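Local structure of GXWXG domain-containing protein (Thermomonospora curvata, 4MVE) at residues E27-L32 / V131-A136. The protein is of unknown function and combines a GXWXG domain with a DUF4334 domain in a single chain. Residues are numbered along the deposited sequence; the frame is centred on the assembly and turned at random.
Sequences ELYDRL and VGAMDA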
loop_
_atom_site.group_PDB
_atom_site.type_symbol
_atom_site.label_atom_id
_atom_site.label_comp_id
_atom_site.label_asym_id
_atom_site.label_seq_id
_atom_site.Cartn_x
_atom_site.Cartn_y
_atom_site.Cartn_z
ATOM N N GLU A 27 6.725 14.081 -1.964
ATOM C CA GLU A 27 7.929 14.569 -2.664
ATOM C C GLU A 27 8.831 13.386 -3.014
ATOM O O GLU A 27 9.332 13.286 -4.132
ATOM C CB GLU A 27 8.728 15.596 -1.820
ATOM C CG GLU A 27 8.085 16.962 -1.659
ATOM C CD GLU A 27 8.464 17.745 -0.408
ATOM O OE1 GLU A 27 9.396 17.326 0.319
ATOM O OE2 GLU A 27 7.812 18.785 -0.151
ATOM N N LEU A 28 8.985 12.469 -2.074
ATOM C CA LEU A 28 9.839 11.312 -2.284
ATOM C C LEU A 28 9.186 10.295 -3.252
ATOM O O LEU A 28 9.863 9.786 -4.150
ATOM C CB LEU A 28 10.210 10.671 -0.932
ATOM C CG LEU A 28 11.164 11.531 -0.037
ATOM C CD1 LEU A 28 11.181 11.026 1.413
ATOM C CD2 LEU A 28 12.594 11.526 -0.571
ATOM N N TYR A 29 7.869 10.076 -3.123
ATOM C CA TYR A 29 7.114 9.185 -3.985
ATOM C C TYR A 29 7.204 9.585 -5.463
ATOM O O TYR A 29 7.423 8.715 -6.318
ATOM C CB TYR A 29 5.661 9.172 -3.521
ATOM C CG TYR A 29 4.739 8.265 -4.316
ATOM C CD1 TYR A 29 4.012 8.753 -5.394
ATOM C CD2 TYR A 29 4.518 6.946 -3.921
ATOM C CE1 TYR A 29 3.133 7.931 -6.107
ATOM C CE2 TYR A 29 3.599 6.135 -4.585
ATOM C CZ TYR A 29 2.938 6.624 -5.700
ATOM O OH TYR A 29 2.049 5.821 -6.359
ATOM N N ASP A 30 7.037 10.882 -5.766
ATOM C CA ASP A 30 7.060 11.398 -7.142
ATOM C C ASP A 30 8.398 11.134 -7.868
ATOM O O ASP A 30 8.429 11.195 -9.083
ATOM C CB ASP A 30 6.726 12.894 -7.175
ATOM C CG ASP A 30 5.264 13.212 -6.852
ATOM O OD1 ASP A 30 4.417 12.278 -6.905
ATOM O OD2 ASP A 30 4.962 14.394 -6.578
ATOM N N ARG A 31 9.466 10.786 -7.134
ATOM C CA ARG A 31 10.789 10.504 -7.691
ATOM C C ARG A 31 11.001 8.986 -7.860
ATOM O O ARG A 31 12.032 8.562 -8.386
ATOM C CB ARG A 31 11.874 11.127 -6.790
ATOM C CG ARG A 31 12.014 12.630 -7.032
ATOM C CD ARG A 31 12.480 13.426 -5.831
ATOM N NE ARG A 31 13.826 13.054 -5.407
ATOM C CZ ARG A 31 14.313 13.285 -4.194
ATOM N NH1 ARG A 31 15.541 12.892 -3.880
ATOM N NH2 ARG A 31 13.571 13.903 -3.278
ATOM N N LEU A 32 10.010 8.178 -7.468
ATOM C CA LEU A 32 10.106 6.729 -7.555
ATOM C C LEU A 32 9.691 6.185 -8.900
ATOM O O LEU A 32 8.897 6.783 -9.635
ATOM C CB LEU A 32 9.297 6.029 -6.448
ATOM C CG LEU A 32 9.671 6.353 -4.978
ATOM C CD1 LEU A 32 8.726 5.643 -4.040
ATOM C CD2 LEU A 32 11.143 5.985 -4.650
ATOM N N VAL A 131 5.937 1.914 -2.024
ATOM C CA VAL A 131 5.114 2.893 -1.325
ATOM C C VAL A 131 3.771 2.808 -2.049
ATOM O O VAL A 131 3.772 2.714 -3.264
ATOM C CB VAL A 131 5.717 4.333 -1.293
ATOM C CG1 VAL A 131 4.665 5.368 -0.891
ATOM C CG2 VAL A 131 6.896 4.411 -0.317
ATOM N N GLY A 132 2.657 2.819 -1.324
ATOM C CA GLY A 132 1.345 2.784 -1.965
ATOM C C GLY A 132 0.713 4.140 -1.790
ATOM O O GLY A 132 0.769 4.694 -0.690
ATOM N N ALA A 133 0.100 4.679 -2.873
ATOM C CA ALA A 133 -0.598 5.960 -2.891
ATOM C C ALA A 133 -2.098 5.699 -3.011
ATOM O O ALA A 133 -2.579 5.291 -4.069
ATOM C CB ALA A 133 -0.106 6.820 -4.049
HETATM N N MSE A 134 -2.826 5.853 -1.894
HETATM C CA MSE A 134 -4.244 5.581 -1.875
HETATM C C MSE A 134 -5.026 6.756 -2.487
HETATM O O MSE A 134 -4.923 7.895 -2.002
HETATM C CB MSE A 134 -4.741 5.295 -0.438
HETATM C CG MSE A 134 -6.187 4.835 -0.458
HETATM SE SE MSE A 134 -6.998 4.888 1.288
HETATM C CE MSE A 134 -7.134 6.877 1.440
ATOM N N ASP A 135 -5.794 6.453 -3.540
ATOM C CA ASP A 135 -6.633 7.374 -4.328
ATOM C C ASP A 135 -8.104 6.947 -4.117
ATOM O O ASP A 135 -8.621 6.091 -4.841
ATOM C CB ASP A 135 -6.160 7.285 -5.814
ATOM C CG ASP A 135 -7.028 7.888 -6.909
ATOM O OD1 ASP A 135 -7.963 8.680 -6.579
ATOM O OD2 ASP A 135 -6.753 7.603 -8.103
ATOM N N ALA A 136 -8.735 7.484 -3.058
ATOM C CA ALA A 136 -10.109 7.157 -2.645
ATOM C C ALA A 136 -11.064 8.313 -2.943
ATOM O O ALA A 136 -10.834 9.456 -2.499
ATOM C CB ALA A 136 -10.161 6.825 -1.149
#
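Tyr-29 of helix 22-29 reaches Val-131 and Ala-133 of strand 129-136, packing the helix onto one face of a curved antiparallel sheet. Its CG stands anti to the backbone N (chi1 -179°), which extends the ring from the helix to the strand. The tight part of the contact belongs to this ring. Val-131 CG1 meets the ring edge at CD2, 3.4 Å away and near the ring plane, and the Ala-133 methyl approaches the phenol end obliquely, with CB 3.5 Å from Tyr-29 CZ. A beta-branched valine gives this edge a broad apolar surface, while the small alanine lets the phenol end come close. Between them, Gly-132 has no side chain and brings only backbone near the ring. The buried hydroxyl is satisfied by the carbonyl oxygen of His-121 on the adjoining strand 118-124, and Tyr-144 of strand 143-149 also meets the ring, their planes inclined at about 55°. Cutting Tyr-29 back to an alanine removes the ring and would probably open a gap beside Val-131 and Ala-133 and leave the His-121 carbonyl without its phenolic partner. Leu-32 ends the type I turn begun at Tyr-29, closed by a bond from Leu-32 N to Tyr-29 O (2.9 Å). Its packing is looser: CD1 comes no nearer than 4.3 Å to Val-131 CB. On the solvent side, the exposed Asp-30 and Arg-31 carry charges suited to water and form salt bridges with Arg-104 and Asp-5, respectively. At the phenol end, Tyr-29 OH lies just 3.3 Å from Ala-133 CB.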